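Local coordinates for concanavalin B (Canavalia ensiformis, PDB 6CAF), which belongs to the chitinase-like proteins of glycosyl hydrolase family 18 and may act as a carbohydrate-binding protein in the seed, at residues A[30-35]-A[303-308]; A[51-56]-A[299-304]; A[166-171]-A[198-203]; A[103-108]-A[183-188]. All coordinates share one frame; numbering follows the deposited sequence. Where two conformers were deposited one is given.

Interaction 1 of 4, residues A[30-35]-A[303-308]; sequences TEIAVY and NIIRYL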
loop_
_atom_site.group_PDB
_atom_site.type_symbol
_atom_site.label_atom_id
_atom_site.label_comp_id
_atom_site.label_asym_id
_atom_site.label_seq_id
_atom_site.Cartn_x
_atom_site.Cartn_y
_atom_site.Cartn_z
ATOM N N THR A 30 -3.295 -15.306 -5.709
ATOM C CA THR A 30 -3.356 -14.202 -4.771
ATOM C C THR A 30 -1.968 -13.846 -4.226
ATOM O O THR A 30 -1.274 -14.700 -3.677
ATOM C CB THR A 30 -4.274 -14.606 -3.578
ATOM O OG1 THR A 30 -5.634 -14.698 -4.011
ATOM C CG2 THR A 30 -4.204 -13.629 -2.410
ATOM N N GLU A 31 -1.622 -12.570 -4.307
ATOM C CA GLU A 31 -0.470 -12.013 -3.608
ATOM C C GLU A 31 -0.988 -11.193 -2.437
ATOM O O GLU A 31 -2.002 -10.526 -2.583
ATOM C CB GLU A 31 0.370 -11.146 -4.560
ATOM C CG GLU A 31 1.000 -11.945 -5.702
ATOM C CD GLU A 31 1.776 -11.091 -6.715
ATOM O OE1 GLU A 31 1.575 -9.861 -6.786
ATOM O OE2 GLU A 31 2.573 -11.683 -7.452
ATOM N N ILE A 32 -0.257 -11.189 -1.324
ATOM C CA ILE A 32 -0.691 -10.460 -0.154
ATOM C C ILE A 32 0.323 -9.369 0.186
ATOM O O ILE A 32 1.528 -9.623 0.310
ATOM C CB ILE A 32 -0.873 -11.401 1.053
ATOM C CG1 ILE A 32 -1.805 -12.553 0.686
ATOM C CG2 ILE A 32 -1.383 -10.613 2.256
ATOM C CD1 ILE A 32 -2.032 -13.551 1.815
ATOM N N ALA A 33 -0.191 -8.162 0.377
ATOM C CA ALA A 33 0.603 -7.044 0.855
ATOM C C ALA A 33 0.183 -6.739 2.300
ATOM O O ALA A 33 -0.948 -7.045 2.702
ATOM C CB ALA A 33 0.322 -5.818 -0.014
ATOM N N VAL A 34 1.081 -6.099 3.045
ATOM C CA VAL A 34 0.768 -5.739 4.411
ATOM C C VAL A 34 1.438 -4.428 4.772
ATOM O O VAL A 34 2.539 -4.128 4.296
ATOM C CB VAL A 34 1.197 -6.857 5.377
ATOM C CG1 VAL A 34 2.710 -7.004 5.449
ATOM C CG2 VAL A 34 0.597 -6.697 6.765
ATOM N N TYR A 35 0.761 -3.659 5.615
ATOM C CA TYR A 35 1.302 -2.436 6.184
ATOM C C TYR A 35 2.071 -2.732 7.465
ATOM O O TYR A 35 1.586 -3.420 8.366
ATOM C CB TYR A 35 0.199 -1.443 6.475
ATOM C CG TYR A 35 -0.478 -0.859 5.260
ATOM C CD1 TYR A 35 -1.501 -1.533 4.611
ATOM C CD2 TYR A 35 -0.094 0.357 4.756
ATOM C CE1 TYR A 35 -2.138 -1.007 3.507
ATOM C CE2 TYR A 35 -0.737 0.897 3.665
ATOM C CZ TYR A 35 -1.742 0.242 3.037
ATOM O OH TYR A 35 -2.355 0.837 1.946
ATOM N N ASN A 303 -4.450 -17.930 7.342
ATOM C CA ASN A 303 -5.633 -18.680 6.955
ATOM C C ASN A 303 -6.019 -18.613 5.521
ATOM O O ASN A 303 -6.368 -19.557 4.850
ATOM C CB ASN A 303 -6.794 -18.309 7.838
ATOM C CG ASN A 303 -6.671 -18.934 9.196
ATOM O OD1 ASN A 303 -6.364 -20.113 9.312
ATOM N ND2 ASN A 303 -6.894 -18.166 10.215
ATOM N N ILE A 304 -5.758 -17.415 4.992
ATOM C CA ILE A 304 -5.976 -17.186 3.555
ATOM C C ILE A 304 -5.071 -18.109 2.736
ATOM O O ILE A 304 -5.487 -18.778 1.798
ATOM C CB ILE A 304 -5.708 -15.738 3.101
ATOM C CG1 ILE A 304 -6.779 -14.794 3.608
ATOM C CG2 ILE A 304 -5.630 -15.603 1.586
ATOM C CD1 ILE A 304 -8.174 -15.142 3.184
ATOM N N ILE A 305 -3.793 -18.111 3.082
ATOM C CA ILE A 305 -2.837 -18.925 2.381
ATOM C C ILE A 305 -3.197 -20.406 2.473
ATOM O O ILE A 305 -3.086 -21.134 1.500
ATOM C CB ILE A 305 -1.448 -18.642 2.932
ATOM C CG1 ILE A 305 -1.048 -17.254 2.484
ATOM C CG2 ILE A 305 -0.444 -19.677 2.452
ATOM C CD1 ILE A 305 0.103 -16.739 3.272
ATOM N N ARG A 306 -3.671 -20.844 3.629
ATOM C CA ARG A 306 -4.072 -22.238 3.779
ATOM C C ARG A 306 -5.187 -22.630 2.817
ATOM O O ARG A 306 -5.180 -23.706 2.225
ATOM C CB ARG A 306 -4.448 -22.504 5.241
ATOM C CG ARG A 306 -4.941 -23.918 5.453
ATOM C CD ARG A 306 -4.819 -24.377 6.888
ATOM N NE ARG A 306 -5.763 -25.464 7.113
ATOM C CZ ARG A 306 -6.803 -25.393 7.934
ATOM N NH1 ARG A 306 -7.614 -26.428 8.016
ATOM N NH2 ARG A 306 -7.030 -24.299 8.658
ATOM N N TYR A 307 -6.144 -21.755 2.648
ATOM C CA TYR A 307 -7.255 -22.105 1.792
ATOM C C TYR A 307 -6.966 -21.930 0.319
ATOM O O TYR A 307 -6.777 -22.890 -0.432
ATOM C CB TYR A 307 -8.511 -21.417 2.308
ATOM C CG TYR A 307 -8.833 -22.124 3.593
ATOM C CD1 TYR A 307 -9.191 -23.468 3.574
ATOM C CD2 TYR A 307 -8.549 -21.550 4.811
ATOM C CE1 TYR A 307 -9.381 -24.174 4.741
ATOM C CE2 TYR A 307 -8.713 -22.251 5.982
ATOM C CZ TYR A 307 -9.145 -23.560 5.941
ATOM O OH TYR A 307 -9.341 -24.263 7.102
ATOM N N LEU A 308 -6.909 -20.699 -0.101
ATOM C CA LEU A 308 -6.647 -20.408 -1.497
ATOM C C LEU A 308 -5.377 -21.116 -1.953
ATOM O O LEU A 308 -5.307 -21.611 -3.081
ATOM C CB LEU A 308 -6.565 -18.899 -1.737
ATOM C CG LEU A 308 -5.529 -18.049 -0.991
ATOM C CD1 LEU A 308 -4.134 -18.143 -1.584
ATOM C CD2 LEU A 308 -6.003 -16.605 -0.995
#
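I304 and I305, consecutive residues of helix 300-308, both meet the terminal methyl of I32 on strand 31-36. In I304 the branch methyl does the touching: CG2 stands anti to the backbone N and lies 4.1 Å from I32 CD1. I305 offers its longer branch instead. Its CG1 approaches I32 CD1 to 3.9 Å, its own CD1 lies only slightly farther off, and the two isoleucine chains cross obliquely. One methyl can serve both partners because the I32 chain is stretched out, with chi2 at 179°, and carries CD1 well clear of the strand backbone. Four residues beyond I304, L308 turns to T30, just ahead of the strand. L308 CD2 is modelled 3.6 Å from T30 OG1 and also lies against T30 CB, the two side chains meeting at about a right angle. L308 is poorly ordered and its CD2 stands too close to I304 in the model, so this placement is doubtful in detail. The T30 hydroxyl has its polar partners in I27 O and Y284 OH. No hydrogen bond crosses between the segments, and the joint is essentially apolar. In the TIM barrel this is the closure, where the first strand lies beside the last: I32 also packs on I287 and L289 of strand 284-290, while I304 and L308 reach helix 266-273.

Interaction 2 of 4, residues A[51-56]-A[299-304]; sequences NNYKIV and GYSTNI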
loop_
_atom_site.group_PDB
_atom_site.type_symbol
_atom_site.label_atom_id
_atom_site.label_comp_id
_atom_site.label_asym_id
_atom_site.label_seq_id
_atom_site.Cartn_x
_atom_site.Cartn_y
_atom_site.Cartn_z
ATOM N N ASN A 51 6.944 -15.422 5.148
ATOM C CA ASN A 51 6.617 -15.854 3.796
ATOM C C ASN A 51 5.162 -15.628 3.430
ATOM O O ASN A 51 4.714 -16.126 2.405
ATOM C CB ASN A 51 6.998 -17.317 3.538
ATOM C CG ASN A 51 8.352 -17.444 2.901
ATOM O OD1 ASN A 51 8.479 -17.785 1.724
ATOM N ND2 ASN A 51 9.370 -17.141 3.663
ATOM N N ASN A 52 4.420 -14.894 4.266
ATOM C CA ASN A 52 3.015 -14.648 3.954
ATOM C C ASN A 52 2.795 -13.537 2.942
ATOM O O ASN A 52 1.718 -13.473 2.372
ATOM C CB ASN A 52 2.241 -14.280 5.218
ATOM C CG ASN A 52 1.993 -15.462 6.134
ATOM O OD1 ASN A 52 2.636 -16.487 6.052
ATOM N ND2 ASN A 52 1.028 -15.304 7.003
ATOM N N TYR A 53 3.806 -12.693 2.768
ATOM C CA TYR A 53 3.637 -11.431 2.081
ATOM C C TYR A 53 4.564 -11.308 0.877
ATOM O O TYR A 53 5.761 -11.612 0.944
ATOM C CB TYR A 53 3.941 -10.289 3.040
ATOM C CG TYR A 53 3.251 -10.394 4.378
ATOM C CD1 TYR A 53 1.868 -10.319 4.493
ATOM C CD2 TYR A 53 3.985 -10.616 5.532
ATOM C CE1 TYR A 53 1.233 -10.404 5.713
ATOM C CE2 TYR A 53 3.358 -10.683 6.759
ATOM C CZ TYR A 53 1.992 -10.574 6.847
ATOM O OH TYR A 53 1.381 -10.578 8.083
ATOM N N LYS A 54 3.999 -10.843 -0.217
ATOM C CA LYS A 54 4.779 -10.443 -1.369
ATOM C C LYS A 54 5.238 -8.992 -1.351
ATOM O O LYS A 54 6.223 -8.664 -1.993
ATOM C CB LYS A 54 4.003 -10.700 -2.656
ATOM C CG LYS A 54 4.770 -10.528 -3.954
ATOM C CD LYS A 54 5.100 -11.809 -4.676
ATOM C CE LYS A 54 5.779 -11.470 -6.001
ATOM N NZ LYS A 54 5.240 -10.208 -6.589
ATOM N N ILE A 55 4.508 -8.162 -0.625
ATOM C CA ILE A 55 4.749 -6.731 -0.549
ATOM C C ILE A 55 4.602 -6.304 0.913
ATOM O O ILE A 55 3.624 -6.666 1.557
ATOM C CB ILE A 55 3.740 -5.955 -1.419
ATOM C CG1 ILE A 55 3.915 -6.293 -2.899
ATOM C CG2 ILE A 55 3.836 -4.474 -1.136
ATOM C CD1 ILE A 55 2.784 -5.802 -3.773
ATOM N N VAL A 56 5.555 -5.501 1.377
ATOM C CA VAL A 56 5.434 -4.837 2.665
ATOM C C VAL A 56 5.534 -3.337 2.418
ATOM O O VAL A 56 6.487 -2.854 1.792
ATOM C CB VAL A 56 6.527 -5.299 3.648
ATOM C CG1 VAL A 56 6.445 -4.543 4.952
ATOM C CG2 VAL A 56 6.411 -6.780 3.887
ATOM N N GLY A 299 -4.363 -14.093 12.606
ATOM C CA GLY A 299 -3.977 -15.138 11.698
ATOM C C GLY A 299 -4.594 -15.016 10.317
ATOM O O GLY A 299 -4.646 -15.999 9.581
ATOM N N TYR A 300 -4.998 -13.800 9.930
ATOM C CA TYR A 300 -5.745 -13.608 8.694
ATOM C C TYR A 300 -4.994 -14.149 7.462
ATOM O O TYR A 300 -5.495 -15.011 6.742
ATOM C CB TYR A 300 -6.084 -12.112 8.540
ATOM C CG TYR A 300 -7.194 -11.828 7.557
ATOM C CD1 TYR A 300 -7.007 -11.942 6.190
ATOM C CD2 TYR A 300 -8.415 -11.464 7.994
ATOM C CE1 TYR A 300 -8.059 -11.687 5.310
ATOM C CE2 TYR A 300 -9.451 -11.189 7.127
ATOM C CZ TYR A 300 -9.279 -11.309 5.792
ATOM O OH TYR A 300 -10.317 -11.021 4.937
ATOM N N SER A 301 -3.795 -13.637 7.202
ATOM C CA SER A 301 -3.097 -14.079 6.023
ATOM C C SER A 301 -2.714 -15.551 6.096
ATOM O O SER A 301 -2.719 -16.232 5.081
ATOM C CB SER A 301 -1.866 -13.216 5.722
ATOM O OG SER A 301 -0.924 -13.223 6.791
ATOM N N THR A 302 -2.388 -16.043 7.286
ATOM C CA THR A 302 -2.077 -17.447 7.412
ATOM C C THR A 302 -3.243 -18.313 6.945
ATOM O O THR A 302 -3.068 -19.324 6.242
ATOM C CB THR A 302 -1.676 -17.736 8.859
ATOM O OG1 THR A 302 -0.408 -17.106 9.080
ATOM C CG2 THR A 302 -1.534 -19.210 9.094
ATOM N N ASN A 303 -4.450 -17.930 7.342
ATOM C CA ASN A 303 -5.633 -18.680 6.955
ATOM C C ASN A 303 -6.019 -18.613 5.521
ATOM O O ASN A 303 -6.368 -19.557 4.850
ATOM C CB ASN A 303 -6.794 -18.309 7.838
ATOM C CG ASN A 303 -6.671 -18.934 9.196
ATOM O OD1 ASN A 303 -6.364 -20.113 9.312
ATOM N ND2 ASN A 303 -6.894 -18.166 10.215
ATOM N N ILE A 304 -5.758 -17.415 4.992
ATOM C CA ILE A 304 -5.976 -17.186 3.555
ATOM C C ILE A 304 -5.071 -18.109 2.736
ATOM O O ILE A 304 -5.487 -18.778 1.798
ATOM C CB ILE A 304 -5.708 -15.738 3.101
ATOM C CG1 ILE A 304 -6.779 -14.794 3.608
ATOM C CG2 ILE A 304 -5.630 -15.603 1.586
ATOM C CD1 ILE A 304 -8.174 -15.142 3.184
#
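S301 holds its OG between the backbone N and the carbonyl carbon (chi1 59°), while N52 swings CG to the side of its own backbone N (chi1 -74°), and these two settings bring the serine hydroxyl and the asparagine amide together. The contact belongs to the TIM barrel of family 18, joining the turn that leads into strand 55-64 to the early part of helix 300-308. The amide of N52 is probably turned over in the model, so the roles of its two ends remain open; the atom deposited as ND2 lies 2.9 Å from S301 OG and 3.1 Å from T302 OG1. An alanine here is likely to open a gap beside the helix, taking the neighbouring amide from T302 OG1 and leaving S301 OG with D295. Within its own segment, N52 CB sits over the centre of one face of the Y53 ring, 3.8 Å above the plane. That ring lies alongside S301, and its hydroxyl bonds to D295 and R292. S301 OG is likewise hydrogen-bonded to D295, so that a single carboxylate oxygen, OD2, is shared by Y53 OH and S301 OG, while Y53 CE1 lies 3.7 Å from S301 OG.

Interaction 3 of 4, residues A[166-171]-A[198-203]; sequences NLLEEL and DNAIQT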
loop_
_atom_site.group_PDB
_atom_site.type_symbol
_atom_site.label_atom_id
_atom_site.label_comp_id
_atom_site.label_asym_id
_atom_site.label_seq_id
_atom_site.Cartn_x
_atom_site.Cartn_y
_atom_site.Cartn_z
ATOM N N ASN A 166 0.745 15.305 -10.081
ATOM C CA ASN A 166 2.067 15.791 -10.434
ATOM C C ASN A 166 3.174 14.958 -9.769
ATOM O O ASN A 166 4.179 14.650 -10.397
ATOM C CB ASN A 166 2.196 17.277 -10.077
ATOM C CG ASN A 166 1.355 18.148 -10.973
ATOM O OD1 ASN A 166 1.241 17.860 -12.173
ATOM N ND2 ASN A 166 0.748 19.204 -10.408
ATOM N N LEU A 167 2.984 14.594 -8.507
ATOM C CA LEU A 167 3.993 13.778 -7.826
ATOM C C LEU A 167 4.178 12.457 -8.554
ATOM O O LEU A 167 5.306 11.973 -8.784
ATOM C CB LEU A 167 3.600 13.581 -6.373
ATOM C CG LEU A 167 4.561 12.717 -5.558
ATOM C CD1 LEU A 167 5.971 13.249 -5.530
ATOM C CD2 LEU A 167 4.033 12.526 -4.139
ATOM N N LEU A 168 3.052 11.817 -8.872
ATOM C CA LEU A 168 3.091 10.576 -9.601
ATOM C C LEU A 168 3.771 10.742 -10.965
ATOM O O LEU A 168 4.628 9.923 -11.338
ATOM C CB LEU A 168 1.669 10.046 -9.773
ATOM C CG LEU A 168 1.556 8.779 -10.590
ATOM C CD1 LEU A 168 2.364 7.633 -10.005
ATOM C CD2 LEU A 168 0.079 8.419 -10.747
ATOM N N GLU A 169 3.402 11.797 -11.704
ATOM C CA GLU A 169 4.002 12.081 -12.991
ATOM C C GLU A 169 5.514 12.225 -12.885
ATOM O O GLU A 169 6.276 11.705 -13.711
ATOM C CB GLU A 169 3.411 13.370 -13.535
ATOM C CG GLU A 169 4.053 13.842 -14.829
ATOM C CD GLU A 169 3.807 12.917 -15.993
ATOM O OE1 GLU A 169 2.737 12.295 -15.996
ATOM O OE2 GLU A 169 4.669 12.842 -16.895
ATOM N N GLU A 170 5.958 12.955 -11.872
ATOM C CA GLU A 170 7.376 13.191 -11.727
ATOM C C GLU A 170 8.139 11.912 -11.374
ATOM O O GLU A 170 9.234 11.663 -11.880
ATOM C CB GLU A 170 7.664 14.315 -10.721
ATOM C CG GLU A 170 7.104 15.668 -11.130
ATOM C CD GLU A 170 7.593 16.300 -12.412
ATOM O OE1 GLU A 170 8.518 15.797 -13.058
ATOM O OE2 GLU A 170 7.013 17.363 -12.762
ATOM N N LEU A 171 7.551 11.083 -10.508
ATOM C CA LEU A 171 8.167 9.803 -10.209
ATOM C C LEU A 171 8.205 8.905 -11.454
ATOM O O LEU A 171 9.204 8.225 -11.703
ATOM C CB LEU A 171 7.439 9.100 -9.058
ATOM C CG LEU A 171 7.744 9.629 -7.692
ATOM C CD1 LEU A 171 6.700 9.148 -6.690
ATOM C CD2 LEU A 171 9.128 9.229 -7.230
ATOM N N ASP A 198 -8.203 10.562 -7.669
ATOM C CA ASP A 198 -8.748 10.289 -8.992
ATOM C C ASP A 198 -7.866 10.814 -10.120
ATOM O O ASP A 198 -7.616 10.107 -11.092
ATOM C CB ASP A 198 -10.173 10.775 -9.184
ATOM C CG ASP A 198 -10.840 10.146 -10.424
ATOM O OD1 ASP A 198 -10.853 8.912 -10.548
ATOM O OD2 ASP A 198 -11.326 10.907 -11.270
ATOM N N ASN A 199 -7.422 12.069 -10.025
ATOM C CA ASN A 199 -6.592 12.597 -11.115
ATOM C C ASN A 199 -5.312 11.770 -11.261
ATOM O O ASN A 199 -4.878 11.466 -12.383
ATOM C CB ASN A 199 -6.236 14.060 -10.910
ATOM C CG ASN A 199 -7.368 14.976 -11.207
ATOM O OD1 ASN A 199 -8.321 14.629 -11.870
ATOM N ND2 ASN A 199 -7.209 16.202 -10.785
ATOM N N ALA A 200 -4.688 11.418 -10.139
ATOM C CA ALA A 200 -3.497 10.579 -10.234
ATOM C C ALA A 200 -3.820 9.235 -10.897
ATOM O O ALA A 200 -3.075 8.763 -11.767
ATOM C CB ALA A 200 -2.883 10.393 -8.859
ATOM N N ILE A 201 -4.903 8.602 -10.484
ATOM C CA ILE A 201 -5.229 7.298 -11.037
ATOM C C ILE A 201 -5.527 7.397 -12.537
ATOM O O ILE A 201 -5.147 6.500 -13.304
ATOM C CB ILE A 201 -6.358 6.636 -10.247
ATOM C CG1 ILE A 201 -5.846 6.332 -8.849
ATOM C CG2 ILE A 201 -6.806 5.366 -10.944
ATOM C CD1 ILE A 201 -6.929 5.905 -7.870
ATOM N N GLN A 202 -6.127 8.493 -12.952
ATOM C CA GLN A 202 -6.456 8.681 -14.357
ATOM C C GLN A 202 -5.227 8.870 -15.241
ATOM O O GLN A 202 -5.351 8.758 -16.460
ATOM C CB GLN A 202 -7.430 9.828 -14.518
ATOM C CG GLN A 202 -8.832 9.477 -14.014
ATOM C CD GLN A 202 -9.450 8.335 -14.799
ATOM O OE1 GLN A 202 -9.580 8.433 -16.005
ATOM N NE2 GLN A 202 -9.804 7.246 -14.121
ATOM N N THR A 203 -4.041 9.108 -14.660
ATOM C CA THR A 203 -2.804 9.159 -15.476
ATOM C C THR A 203 -2.406 7.783 -16.024
ATOM O O THR A 203 -1.561 7.703 -16.916
ATOM C CB THR A 203 -1.585 9.670 -14.684
ATOM O OG1 THR A 203 -1.198 8.704 -13.710
ATOM C CG2 THR A 203 -1.801 11.040 -14.078
#
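L168 of helix 164-178 pushes one methyl, CD2, against A200 and T203 of segment 198-203, and the closest approaches between the two segments all run through that atom. The apolar part is small: L168 CD2 packs 4.0 Å from A200 CB. With CG anti to the backbone N (chi1 177°), the leucine branches away from its helix and delivers this methyl to the neighbouring one. The rest of the contact sets the same methyl against oxygen atoms. L168 CD2 is 3.3 Å from A200 O and 3.2 Å from T203 OG1, so the methyl abuts the place where these two oxygens come together. The polar bonds stay within segment 198-203. T203 OG1 donates to A200 O over 2.7 Å, lying in the carbonyl plane with a C=O...donor angle of 159°, and T203 N donates to the same oxygen. Two donors thus grip A200 O, and T203 OG1 in turn accepts from H205 N. A valine in place of T203 would probably leave A200 O with one donor fewer and H205 N without its acceptor. Around this joint, L168 also lies on F153 of strand 150-154 and L184 of strand 183-186, and F206 touches both L168 and A200. A bond from E169 OE1 to H205 NE2 ties helix 164-178 to the loop after helix 198-202. The two helices, consecutive in the chain with strand 183-186 between them, meet through L168.

Interaction 4 of 4, residues A[103-108]-A[183-188]; sequences KVFLAL and LLSAAP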
loop_
_atom_site.group_PDB
_atom_site.type_symbol
_atom_site.label_atom_id
_atom_site.label_comp_id
_atom_site.label_asym_id
_atom_site.label_seq_id
_atom_site.Cartn_x
_atom_site.Cartn_y
_atom_site.Cartn_z
ATOM N N LYS A 103 8.842 -7.524 -1.900
ATOM C CA LYS A 103 8.986 -6.147 -2.346
ATOM C C LYS A 103 8.711 -5.220 -1.174
ATOM O O LYS A 103 7.699 -5.372 -0.512
ATOM C CB LYS A 103 8.021 -5.868 -3.479
ATOM C CG LYS A 103 8.286 -6.661 -4.727
ATOM C CD LYS A 103 7.363 -6.261 -5.843
ATOM C CE LYS A 103 7.627 -7.074 -7.097
ATOM N NZ LYS A 103 6.931 -8.363 -6.968
ATOM N N VAL A 104 9.607 -4.272 -0.928
ATOM C CA VAL A 104 9.448 -3.354 0.175
ATOM C C VAL A 104 9.207 -1.969 -0.422
ATOM O O VAL A 104 10.033 -1.441 -1.176
ATOM C CB VAL A 104 10.689 -3.355 1.065
ATOM C CG1 VAL A 104 10.545 -2.392 2.222
ATOM C CG2 VAL A 104 11.009 -4.757 1.567
ATOM N N PHE A 105 8.054 -1.410 -0.097
ATOM C CA PHE A 105 7.672 -0.098 -0.579
ATOM C C PHE A 105 7.756 0.900 0.571
ATOM O O PHE A 105 7.604 0.517 1.734
ATOM C CB PHE A 105 6.213 -0.104 -1.040
ATOM C CG PHE A 105 5.916 -0.711 -2.381
ATOM C CD1 PHE A 105 6.342 -1.917 -2.773
ATOM C CD2 PHE A 105 5.114 -0.025 -3.250
ATOM C CE1 PHE A 105 5.982 -2.455 -3.988
ATOM C CE2 PHE A 105 4.749 -0.549 -4.468
ATOM C CZ PHE A 105 5.156 -1.801 -4.821
ATOM N N LEU A 106 7.942 2.184 0.234
ATOM C CA LEU A 106 7.658 3.253 1.173
ATOM C C LEU A 106 6.260 3.785 0.929
ATOM O O LEU A 106 5.935 4.155 -0.200
ATOM C CB LEU A 106 8.666 4.404 1.031
ATOM C CG LEU A 106 8.466 5.552 2.001
ATOM C CD1 LEU A 106 8.722 5.154 3.435
ATOM C CD2 LEU A 106 9.336 6.724 1.590
ATOM N N ALA A 107 5.447 3.814 1.976
ATOM C CA ALA A 107 4.107 4.389 1.872
ATOM C C ALA A 107 4.107 5.849 2.309
ATOM O O ALA A 107 4.559 6.197 3.409
ATOM C CB ALA A 107 3.123 3.604 2.707
ATOM N N LEU A 108 3.571 6.695 1.431
ATOM C CA LEU A 108 3.322 8.079 1.721
ATOM C C LEU A 108 1.944 8.244 2.306
ATOM O O LEU A 108 0.990 7.626 1.832
ATOM C CB LEU A 108 3.360 8.906 0.419
ATOM C CG LEU A 108 4.537 8.696 -0.517
ATOM C CD1 LEU A 108 4.401 9.580 -1.737
ATOM C CD2 LEU A 108 5.838 8.980 0.201
ATOM N N LEU A 183 8.217 0.403 -8.605
ATOM C CA LEU A 183 6.784 0.395 -8.844
ATOM C C LEU A 183 6.116 1.577 -8.146
ATOM O O LEU A 183 6.647 2.166 -7.203
ATOM C CB LEU A 183 6.187 -0.901 -8.303
ATOM C CG LEU A 183 6.747 -2.145 -8.972
ATOM C CD1 LEU A 183 6.418 -3.396 -8.170
ATOM C CD2 LEU A 183 6.245 -2.282 -10.399
ATOM N N LEU A 184 4.939 1.910 -8.657
ATOM C CA LEU A 184 4.136 2.989 -8.132
ATOM C C LEU A 184 2.752 2.436 -7.823
ATOM O O LEU A 184 2.127 1.773 -8.661
ATOM C CB LEU A 184 4.066 4.117 -9.145
ATOM C CG LEU A 184 5.409 4.798 -9.349
ATOM C CD1 LEU A 184 5.474 5.576 -10.634
ATOM C CD2 LEU A 184 5.759 5.665 -8.168
ATOM N N SER A 185 2.247 2.693 -6.620
ATOM C CA SER A 185 0.932 2.164 -6.239
ATOM C C SER A 185 0.149 3.187 -5.466
ATOM O O SER A 185 0.701 4.186 -5.006
ATOM C CB SER A 185 1.098 0.892 -5.445
ATOM O OG SER A 185 1.793 1.090 -4.265
ATOM N N ALA A 186 -1.144 2.920 -5.329
ATOM C CA ALA A 186 -2.059 3.816 -4.635
ATOM C C ALA A 186 -3.033 3.036 -3.787
ATOM O O ALA A 186 -3.333 1.879 -4.094
ATOM C CB ALA A 186 -2.826 4.652 -5.611
ATOM N N ALA A 187 -3.567 3.705 -2.770
ATOM C CA ALA A 187 -4.632 3.125 -1.921
ATOM C C ALA A 187 -5.801 4.103 -1.819
ATOM O O ALA A 187 -5.975 4.779 -0.801
ATOM C CB ALA A 187 -4.117 2.766 -0.543
ATOM N N PRO A 188 -6.613 4.194 -2.870
ATOM C CA PRO A 188 -7.827 5.017 -2.787
ATOM C C PRO A 188 -8.882 4.395 -1.884
ATOM O O PRO A 188 -8.852 3.196 -1.607
ATOM C CB PRO A 188 -8.303 5.055 -4.237
ATOM C CG PRO A 188 -7.896 3.714 -4.759
ATOM C CD PRO A 188 -6.541 3.452 -4.137
#
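F105 and L183 meet from two strands, 103-108 and 183-186, whose axes approach to 8.9 Å and diverge by 50°. They are not sheet neighbours: strand 150-154 lies between them in the parallel TIM barrel, and the curl of the sheet brings their side chains together in the interior. F105 has the largest share of the contact. Its outermost carbon, F105 CZ, lies 3.7 Å from L183 CB, and the two side chains cross at a slant. L183 CD1 then serves two partners, standing 3.9 Å from F105 CZ and 3.8 Å from K103 CD. The lysine contributes only the aliphatic part of its chain, which runs straight from the strand before bending at its last torsion, chi4 82°. Its ammonium group lies close to that of K54, a like charge whose proximity is probably eased by the salt bridge from K54 to E31. With K103 and L183 each opening its strand, this packing belongs to the amino-terminal end of the barrel. Farther along, S185 OG lies obliquely to the ring, 3.4 Å from F105 CE2, while its hydrogen bond goes to ND1 of H152, on the intervening strand, whose NE2 bonds in turn to Y35 OH.

All four contacts belong to one family 18 TIM barrel. Interactions 1 and 2 have centres 4 Å apart, share helix 300-308 and join this last helix to strand 31-36 and to the loop that enters strand 55-64, closing the ring. The same sheet continues from strand 55-64 to 103-109, so interaction 4, which packs the barrel's interior, follows with its centre about 17 Å from that of interaction 2. Interaction 3, between outer helices, is about 13 Å from interaction 4 and touches it through L168 on L184. It lies across the barrel from interaction 1, 29 Å between centres. In sequence, interactions 3 and 4 alternate their segments, and both fall within the span that interactions 1 and 2 close.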